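PDB 6B2V: SorB from Sorangium cellulosum, which belongs to the trans-acyltransferase polyketide assembly line for the antibiotic sorangicin, in which this domain, the pyran synthase of module nine, builds a pyran ring. Local coordinates for residues M56-L61 with M169-D174; A64-E69 with L205-G210; D174-A179 with G210-V215. All coordinates share one frame; numbering follows the deposited sequence.

Contact 1: residues M56-L61 with M169-D174; sequences MDHEQL and MPASYD
P170 lies against one face of the H58 imidazole, its ring running alongside the histidine side chain and pointing the same way. CB makes a CH-pi contact, sitting 3.8 Å from the centroid of the H58 ring and only 12° off the ring normal. Beside this contact, L61 CD2 loosely meets P170 CG, and A171 CB comes near H58 CD2. The E59 side chain crosses P170 at about a right angle: extended beyond CG, it lays its CG 3.5 Å from P170 O and its carboxylate beside P170 CA.

The direct hydrogen bonding gathers at one backbone carbonyl. D57 O accepts from S172 N at 3.0 Å, with an N-H...O angle of 144°, and S172 OG lies near the same oxygen at long, weak range. That oxygen is also 3.6 Å from A171 CA in a CA-H...O contact. A second such contact runs the other way, from H58 CA to P170 O. The two backbones thus exchange weak CA-H donors beside the N-H...O bond from S172 to D57.

Within 56-61, H58 opens a type I' turn that ends at L61. With CG anti to the backbone N (chi1 -154°), the imidazole folds back over this turn, and H58 ND1 donates to L61 O at 2.8 Å. Across the ring, NE2 is hydrogen-bonded to a water at 3.0 Å, and A171 N donates weakly to the same water. Beyond the two segments, the D57 carboxylate reaches N208 through OD2, and N211 packs on H58.

By sequence, H58 probably corresponds to the catalytic histidine of polyketide dehydratase domains. Its imidazole is fixed in rotation by a bond at ND1 and a proline over its face.

Contact 2: residues A64-E69 with L205-G210; sequences AVAYLE and LDPNLG
V65 faces the start of helix 207-225 with both methyl groups. Its CG1 occupies the crowded position between the backbone N and the carbonyl carbon (chi1 82°), which aims that methyl at P207 O, 3.8 Å away, and lets CG2 reach across to G210 CA at 3.9 Å. Because G210 carries no side chain, the helix backbone itself forms the surface on which V65 rests. CG2 also meets L205 CD2 at 4.1 Å. The backbone of V65 contributes through a bridging water, which donates to L205 O at 2.8 Å and, weakly, to V65 O.

One residue on, A66 places CB 4.1 Å from CG of the P207 ring, a light apolar touch.

A turn later, E69 supplies the direct polar link. Its chain bends at chi2 (71°) and brings the carboxylate over the backbone of L205. L205 N donates to E69 OE1 at 3.0 Å along a nearly straight N-H...O line of 168°, approaching from above the carboxylate plane. The other oxygen, OE2, forms a salt bridge with R72 and hydrogen bonds with L204 N and H28.

With both oxygens engaged, the buried E69 carboxylate is held in orientation and, next to R72, is probably ionised. The interface thus joins helix 64-77 of the predicted N-terminal hotdog region to the start of helix 207-225 in the C-terminal one, through an apolar half around V65 and a carboxylate anchor.

Contact 3: residues D174-A179 with G210-V215; sequences DKLWIA and GNSVLV
The W177 indole meets S212 only at an oblique approach: S212 OG lies 3.9 Å from CD1 of the ring. Other parts of the C-terminal half also pack on the indole, namely L209 from the preceding turn of the same helix, L192, and the loop residues A194 and P195. The second flat group, the N211 amide, takes no direct part, since the contact there is made by its CB, 3.8 Å from L176 CD2; the amide end is directed to H58.

S212 is the polar pivot. Its OG accepts from W177 N at 2.9 Å, with an N-H...O angle of 177°, and donates in turn to N208 O one turn earlier. The hydroxyl stands anti to the carbonyl carbon (chi1 -61°), a setting that serves the helix carbonyl and the neighbouring backbone N-H together. L176 CB and W177 CB, each 3.6 Å from OG, close in around it.

Apolar side chains fill the remainder. I178 sends CD1 obliquely across V215, meeting CG1 at 3.7 Å. The same methyl lies 3.9 Å from S212 O, a buried carbonyl with no hydrogen-bonding partner in the model. L176 adds a looser touch, CD1 to V215 CG2.

L176, W177 and I178 thereby bring the end of the loop and the first residue of strand 178-183 against one side of helix 207-225. This fits the C-terminal hotdog fold predicted for this region, in which antiparallel strands wrap around a long central helix, and here the serine joins that helix to the chain entering one of its strands.

From the N terminus, the loop 56-61 and the following helix 64-77 belong to the predicted N-terminal hotdog region, and each waits over a hundred residues for its partner in the C-terminal one. Contact 1 closes first, at 169-174. The chain then runs through D174, shared with contact 3, into strand 178-183. Contact 2 closes at 205-210, so it crosses contact 1, and at G210 it passes directly into the second segment of contact 3, which it also crosses. Contacts 1 and 3 follow in series. Contacts 1 and 2 join the two hotdog halves, whereas contact 3 binds helix 207-225 within its own half.

Contact 1: residues M56-L61 with M169-D174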
loop_
_atom_site.group_PDB
_atom_site.type_symbol
_atom_site.label_atom_id
_atom_site.label_comp_id
_atom_site.label_asym_id
_atom_site.label_seq_id
_atom_site.Cartn_x
_atom_site.Cartn_y
_atom_site.Cartn_z
ATOM N N MET A 56 3.837 8.147 -13.718
ATOM C CA MET A 56 3.541 9.502 -14.107
ATOM C C MET A 56 2.660 10.207 -13.099
ATOM O O MET A 56 2.799 11.375 -12.883
ATOM C CB MET A 56 2.923 9.533 -15.474
ATOM C CG MET A 56 3.914 9.144 -16.526
ATOM S SD MET A 56 3.583 9.931 -18.101
ATOM C CE MET A 56 2.150 8.978 -18.461
ATOM N N ASP A 57 1.817 9.422 -12.459
ATOM C CA ASP A 57 0.869 9.892 -11.441
ATOM C C ASP A 57 1.554 10.055 -10.059
ATOM O O ASP A 57 0.931 10.405 -9.110
ATOM C CB ASP A 57 -0.307 8.898 -11.280
ATOM C CG ASP A 57 -1.298 8.890 -12.466
ATOM O OD1 ASP A 57 -1.195 9.749 -13.303
ATOM O OD2 ASP A 57 -2.129 7.983 -12.526
ATOM N N HIS A 58 2.832 9.725 -9.958
ATOM C CA HIS A 58 3.517 9.700 -8.680
ATOM C C HIS A 58 4.923 10.286 -8.680
ATOM O O HIS A 58 5.785 9.761 -8.071
ATOM C CB HIS A 58 3.540 8.233 -8.213
ATOM C CG HIS A 58 3.630 8.041 -6.748
ATOM N ND1 HIS A 58 4.805 7.699 -6.130
ATOM C CD2 HIS A 58 2.711 8.131 -5.775
ATOM C CE1 HIS A 58 4.596 7.574 -4.846
ATOM N NE2 HIS A 58 3.331 7.825 -4.604
ATOM N N GLU A 59 5.156 11.285 -9.501
ATOM C CA GLU A 59 6.428 12.000 -9.602
ATOM C C GLU A 59 7.609 11.145 -9.982
ATOM O O GLU A 59 8.681 11.401 -9.570
ATOM C CB GLU A 59 6.724 12.819 -8.367
ATOM C CG GLU A 59 5.726 13.934 -8.123
ATOM C CD GLU A 59 5.981 14.765 -6.884
ATOM O OE1 GLU A 59 6.847 14.451 -6.115
ATOM O OE2 GLU A 59 5.269 15.758 -6.683
ATOM N N GLN A 60 7.310 10.099 -10.716
ATOM C CA GLN A 60 8.270 9.153 -11.229
ATOM C C GLN A 60 8.884 8.238 -10.188
ATOM O O GLN A 60 9.811 7.542 -10.485
ATOM C CB GLN A 60 9.370 9.815 -12.042
ATOM C CG GLN A 60 8.866 10.711 -13.155
ATOM C CD GLN A 60 7.971 10.032 -14.152
ATOM O OE1 GLN A 60 6.949 10.542 -14.492
ATOM N NE2 GLN A 60 8.378 8.940 -14.647
ATOM N N LEU A 61 8.298 8.231 -9.012
ATOM C CA LEU A 61 8.755 7.425 -7.899
ATOM C C LEU A 61 7.881 6.182 -7.777
ATOM O O LEU A 61 6.724 6.265 -7.669
ATOM C CB LEU A 61 8.712 8.255 -6.620
ATOM C CG LEU A 61 8.905 7.502 -5.314
ATOM C CD1 LEU A 61 10.322 7.021 -5.175
ATOM C CD2 LEU A 61 8.523 8.320 -4.125
ATOM N N MET A 169 3.207 15.336 -0.887
ATOM C CA MET A 169 2.776 14.029 -1.349
ATOM C C MET A 169 3.117 13.864 -2.809
ATOM O O MET A 169 2.796 14.707 -3.606
ATOM C CB MET A 169 1.261 13.948 -1.140
ATOM C CG MET A 169 0.553 12.768 -1.709
ATOM S SD MET A 169 -1.230 12.822 -1.473
ATOM C CE MET A 169 -1.744 14.238 -2.457
ATOM N N PRO A 170 3.768 12.772 -3.162
ATOM C CA PRO A 170 4.103 12.508 -4.561
ATOM C C PRO A 170 2.892 12.247 -5.451
ATOM O O PRO A 170 2.906 12.539 -6.581
ATOM C CB PRO A 170 5.013 11.290 -4.488
ATOM C CG PRO A 170 5.470 11.260 -3.116
ATOM C CD PRO A 170 4.446 11.857 -2.254
ATOM N N ALA A 171 1.864 11.652 -4.880
ATOM C CA ALA A 171 0.675 11.314 -5.645
ATOM C C ALA A 171 -0.116 12.510 -6.198
ATOM O O ALA A 171 -0.283 13.476 -5.551
ATOM C CB ALA A 171 -0.253 10.484 -4.794
ATOM N N SER A 172 -0.668 12.328 -7.374
ATOM C CA SER A 172 -1.503 13.334 -7.953
ATOM C C SER A 172 -2.860 13.191 -7.258
ATOM O O SER A 172 -3.512 12.222 -7.408
ATOM C CB SER A 172 -1.676 13.059 -9.432
ATOM O OG SER A 172 -0.484 13.294 -10.127
ATOM N N TYR A 173 -3.319 14.239 -6.611
ATOM C CA TYR A 173 -4.565 14.175 -5.863
ATOM C C TYR A 173 -5.764 13.801 -6.726
ATOM O O TYR A 173 -6.593 13.041 -6.356
ATOM C CB TYR A 173 -4.854 15.491 -5.150
ATOM C CG TYR A 173 -6.063 15.412 -4.272
ATOM C CD1 TYR A 173 -5.974 14.893 -3.007
ATOM C CD2 TYR A 173 -7.288 15.819 -4.711
ATOM C CE1 TYR A 173 -7.070 14.794 -2.212
ATOM C CE2 TYR A 173 -8.401 15.715 -3.905
ATOM C CZ TYR A 173 -8.272 15.201 -2.659
ATOM O OH TYR A 173 -9.359 15.110 -1.870
ATOM N N ASP A 174 -5.783 14.312 -7.940
ATOM C CA ASP A 174 -6.859 14.042 -8.862
ATOM C C ASP A 174 -6.954 12.576 -9.245
ATOM O O ASP A 174 -7.979 12.124 -9.697
ATOM C CB ASP A 174 -6.674 14.832 -10.142
ATOM C CG ASP A 174 -7.213 16.254 -10.084
ATOM O OD1 ASP A 174 -7.982 16.624 -9.215
ATOM O OD2 ASP A 174 -6.877 17.013 -10.970
HETATM O O HOH W 1 2.168 9.289 -2.317
HETATM O O HOH W 2 2.455 15.661 -7.525
#

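Contact 2: residues A64-E69 with L205-G210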
loop_
_atom_site.group_PDB
_atom_site.type_symbol
_atom_site.label_atom_id
_atom_site.label_comp_id
_atom_site.label_asym_id
_atom_site.label_seq_id
_atom_site.Cartn_x
_atom_site.Cartn_y
_atom_site.Cartn_z
ATOM N N ALA A 64 5.321 2.766 -2.915
ATOM C CA ALA A 64 5.545 1.704 -1.944
ATOM C C ALA A 64 4.507 0.591 -2.087
ATOM O O ALA A 64 4.775 -0.555 -2.094
ATOM C CB ALA A 64 5.478 2.274 -0.534
ATOM N N VAL A 65 3.289 1.032 -2.299
ATOM C CA VAL A 65 2.174 0.167 -2.436
ATOM C C VAL A 65 2.246 -0.719 -3.669
ATOM O O VAL A 65 1.673 -1.738 -3.709
ATOM C CB VAL A 65 0.855 0.966 -2.262
ATOM C CG1 VAL A 65 0.416 1.679 -3.512
ATOM C CG2 VAL A 65 -0.198 0.257 -1.474
ATOM N N ALA A 66 2.895 -0.234 -4.716
ATOM C CA ALA A 66 3.059 -0.993 -5.949
ATOM C C ALA A 66 3.948 -2.209 -5.770
ATOM O O ALA A 66 3.812 -3.135 -6.467
ATOM C CB ALA A 66 3.514 -0.138 -7.106
ATOM N N TYR A 67 4.880 -2.153 -4.826
ATOM C CA TYR A 67 5.721 -3.304 -4.563
ATOM C C TYR A 67 4.912 -4.455 -4.015
ATOM O O TYR A 67 5.223 -5.582 -4.238
ATOM C CB TYR A 67 6.856 -2.951 -3.600
ATOM C CG TYR A 67 7.891 -1.947 -4.119
ATOM C CD1 TYR A 67 8.865 -2.335 -4.990
ATOM C CD2 TYR A 67 7.929 -0.683 -3.648
ATOM C CE1 TYR A 67 9.792 -1.445 -5.444
ATOM C CE2 TYR A 67 8.843 0.216 -4.094
ATOM C CZ TYR A 67 9.783 -0.159 -4.982
ATOM O OH TYR A 67 10.699 0.758 -5.362
ATOM N N LEU A 68 3.929 -4.132 -3.194
ATOM C CA LEU A 68 3.080 -5.125 -2.609
ATOM C C LEU A 68 2.286 -5.804 -3.691
ATOM O O LEU A 68 2.141 -6.957 -3.691
ATOM C CB LEU A 68 2.123 -4.523 -1.578
ATOM C CG LEU A 68 2.766 -3.842 -0.373
ATOM C CD1 LEU A 68 1.754 -3.210 0.532
ATOM C CD2 LEU A 68 3.643 -4.788 0.415
ATOM N N GLU A 69 1.757 -5.002 -4.583
ATOM C CA GLU A 69 1.003 -5.550 -5.709
ATOM C C GLU A 69 1.899 -6.408 -6.627
ATOM O O GLU A 69 1.498 -7.401 -7.101
ATOM C CB GLU A 69 0.288 -4.426 -6.490
ATOM C CG GLU A 69 -0.405 -4.829 -7.800
ATOM C CD GLU A 69 -1.652 -5.668 -7.630
ATOM O OE1 GLU A 69 -2.148 -5.801 -6.560
ATOM O OE2 GLU A 69 -2.098 -6.174 -8.632
ATOM N N LEU A 205 -4.831 -4.512 -6.491
ATOM C CA LEU A 205 -4.765 -3.194 -5.879
ATOM C C LEU A 205 -4.004 -2.217 -6.806
ATOM O O LEU A 205 -2.827 -2.231 -6.826
ATOM C CB LEU A 205 -4.068 -3.231 -4.534
ATOM C CG LEU A 205 -4.054 -1.941 -3.717
ATOM C CD1 LEU A 205 -5.452 -1.412 -3.454
ATOM C CD2 LEU A 205 -3.323 -2.160 -2.429
ATOM N N ASP A 206 -4.733 -1.371 -7.513
ATOM C CA ASP A 206 -4.181 -0.336 -8.339
ATOM C C ASP A 206 -3.451 0.606 -7.383
ATOM O O ASP A 206 -3.935 0.942 -6.378
ATOM C CB ASP A 206 -5.328 0.469 -9.025
ATOM C CG ASP A 206 -4.855 1.523 -10.047
ATOM O OD1 ASP A 206 -4.124 2.472 -9.794
ATOM O OD2 ASP A 206 -5.276 1.471 -11.154
ATOM N N PRO A 207 -2.331 1.124 -7.822
ATOM C CA PRO A 207 -1.553 2.001 -6.981
ATOM C C PRO A 207 -2.309 3.249 -6.583
ATOM O O PRO A 207 -2.059 3.736 -5.553
ATOM C CB PRO A 207 -0.327 2.288 -7.837
ATOM C CG PRO A 207 -0.164 1.058 -8.598
ATOM C CD PRO A 207 -1.532 0.606 -8.942
ATOM N N ASN A 208 -3.133 3.774 -7.448
ATOM C CA ASN A 208 -3.865 4.965 -7.073
ATOM C C ASN A 208 -4.827 4.716 -5.891
ATOM O O ASN A 208 -4.974 5.557 -5.050
ATOM C CB ASN A 208 -4.615 5.534 -8.273
ATOM C CG ASN A 208 -3.703 6.280 -9.238
ATOM O OD1 ASN A 208 -2.688 6.719 -8.870
ATOM N ND2 ASN A 208 -4.099 6.361 -10.470
ATOM N N LEU A 209 -5.502 3.578 -5.931
ATOM C CA LEU A 209 -6.357 3.172 -4.851
ATOM C C LEU A 209 -5.519 2.841 -3.602
ATOM O O LEU A 209 -5.861 3.219 -2.566
ATOM C CB LEU A 209 -7.240 1.989 -5.252
ATOM C CG LEU A 209 -8.185 1.414 -4.181
ATOM C CD1 LEU A 209 -9.069 2.476 -3.574
ATOM C CD2 LEU A 209 -9.043 0.370 -4.824
ATOM N N GLY A 210 -4.410 2.142 -3.770
ATOM C CA GLY A 210 -3.583 1.857 -2.622
ATOM C C GLY A 210 -3.059 3.082 -1.914
ATOM O O GLY A 210 -3.039 3.148 -0.770
HETATM O O HOH W 3 -0.583 -0.976 -5.676
#

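Contact 3: residues D174-A179 with G210-V215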
loop_
_atom_site.group_PDB
_atom_site.type_symbol
_atom_site.label_atom_id
_atom_site.label_comp_id
_atom_site.label_asym_id
_atom_site.label_seq_id
_atom_site.Cartn_x
_atom_site.Cartn_y
_atom_site.Cartn_z
ATOM N N ASP A 174 -5.783 14.312 -7.940
ATOM C CA ASP A 174 -6.859 14.042 -8.862
ATOM C C ASP A 174 -6.954 12.576 -9.245
ATOM O O ASP A 174 -7.979 12.124 -9.697
ATOM C CB ASP A 174 -6.674 14.832 -10.142
ATOM C CG ASP A 174 -7.213 16.254 -10.084
ATOM O OD1 ASP A 174 -7.982 16.624 -9.215
ATOM O OD2 ASP A 174 -6.877 17.013 -10.970
ATOM N N LYS A 175 -5.838 11.869 -9.148
ATOM C CA LYS A 175 -5.793 10.464 -9.487
ATOM C C LYS A 175 -6.142 9.546 -8.323
ATOM O O LYS A 175 -6.398 8.417 -8.524
ATOM C CB LYS A 175 -4.433 10.105 -10.046
ATOM C CG LYS A 175 -4.084 10.853 -11.301
ATOM C CD LYS A 175 -4.961 10.408 -12.437
ATOM C CE LYS A 175 -4.502 10.959 -13.785
ATOM N NZ LYS A 175 -3.893 12.286 -13.595
ATOM N N LEU A 176 -6.128 10.112 -7.143
ATOM C CA LEU A 176 -6.552 9.423 -5.956
ATOM C C LEU A 176 -8.083 9.364 -5.875
ATOM O O LEU A 176 -8.755 10.032 -6.595
ATOM C CB LEU A 176 -6.025 10.111 -4.718
ATOM C CG LEU A 176 -4.518 10.234 -4.585
ATOM C CD1 LEU A 176 -4.153 10.940 -3.322
ATOM C CD2 LEU A 176 -3.889 8.878 -4.706
ATOM N N TRP A 177 -8.576 8.530 -4.985
ATOM C CA TRP A 177 -9.982 8.363 -4.769
ATOM C C TRP A 177 -10.549 9.217 -3.625
ATOM O O TRP A 177 -11.701 9.240 -3.408
ATOM C CB TRP A 177 -10.290 6.906 -4.437
ATOM C CG TRP A 177 -10.051 5.880 -5.517
ATOM C CD1 TRP A 177 -9.027 5.820 -6.381
ATOM C CD2 TRP A 177 -10.872 4.747 -5.796
ATOM N NE1 TRP A 177 -9.165 4.753 -7.190
ATOM C CE2 TRP A 177 -10.279 4.051 -6.823
ATOM C CE3 TRP A 177 -12.040 4.254 -5.255
ATOM C CZ2 TRP A 177 -10.851 2.918 -7.353
ATOM C CZ3 TRP A 177 -12.584 3.134 -5.771
ATOM C CH2 TRP A 177 -11.994 2.485 -6.803
ATOM N N ILE A 178 -9.680 9.902 -2.916
ATOM C CA ILE A 178 -10.158 10.686 -1.802
ATOM C C ILE A 178 -11.084 11.834 -2.171
ATOM O O ILE A 178 -10.773 12.582 -3.021
ATOM C CB ILE A 178 -8.961 11.192 -0.997
ATOM C CG1 ILE A 178 -8.174 9.998 -0.527
ATOM C CG2 ILE A 178 -9.426 11.993 0.200
ATOM C CD1 ILE A 178 -6.883 10.385 0.081
ATOM N N ALA A 179 -12.243 11.889 -1.530
ATOM C CA ALA A 179 -13.215 12.936 -1.774
ATOM C C ALA A 179 -13.439 13.855 -0.601
ATOM O O ALA A 179 -13.848 14.941 -0.748
ATOM C CB ALA A 179 -14.535 12.359 -2.151
ATOM N N GLY A 210 -4.410 2.142 -3.770
ATOM C CA GLY A 210 -3.583 1.857 -2.622
ATOM C C GLY A 210 -3.059 3.082 -1.914
ATOM O O GLY A 210 -3.039 3.148 -0.770
ATOM N N ASN A 211 -2.631 4.039 -2.699
ATOM C CA ASN A 211 -2.193 5.312 -2.137
ATOM C C ASN A 211 -3.336 6.060 -1.449
ATOM O O ASN A 211 -3.130 6.744 -0.517
ATOM C CB ASN A 211 -1.576 6.200 -3.201
ATOM C CG ASN A 211 -0.139 5.846 -3.471
ATOM O OD1 ASN A 211 0.325 6.035 -4.545
ATOM N ND2 ASN A 211 0.514 5.374 -2.497
ATOM N N SER A 212 -4.537 5.901 -1.971
ATOM C CA SER A 212 -5.694 6.504 -1.336
ATOM C C SER A 212 -5.915 5.946 0.068
ATOM O O SER A 212 -6.457 6.579 0.887
ATOM C CB SER A 212 -6.946 6.303 -2.163
ATOM O OG SER A 212 -6.811 6.889 -3.411
ATOM N N VAL A 213 -5.655 4.683 0.237
ATOM C CA VAL A 213 -5.759 4.086 1.556
ATOM C C VAL A 213 -4.667 4.568 2.542
ATOM O O VAL A 213 -4.893 4.784 3.677
ATOM C CB VAL A 213 -5.733 2.548 1.470
ATOM C CG1 VAL A 213 -5.892 1.919 2.820
ATOM C CG2 VAL A 213 -6.789 2.024 0.549
ATOM N N LEU A 214 -3.466 4.658 2.025
ATOM C CA LEU A 214 -2.342 5.097 2.836
ATOM C C LEU A 214 -2.286 6.572 3.218
ATOM O O LEU A 214 -1.825 6.900 4.239
ATOM C CB LEU A 214 -0.989 4.662 2.241
ATOM C CG LEU A 214 -0.788 3.142 2.056
ATOM C CD1 LEU A 214 0.651 2.806 1.761
ATOM C CD2 LEU A 214 -1.307 2.322 3.214
ATOM N N VAL A 215 -2.798 7.426 2.347
ATOM C CA VAL A 215 -2.695 8.860 2.584
ATOM C C VAL A 215 -3.316 9.308 3.887
ATOM O O VAL A 215 -2.747 10.103 4.554
ATOM C CB VAL A 215 -3.195 9.688 1.344
ATOM C CG1 VAL A 215 -3.586 11.118 1.690
ATOM C CG2 VAL A 215 -2.104 9.746 0.339
#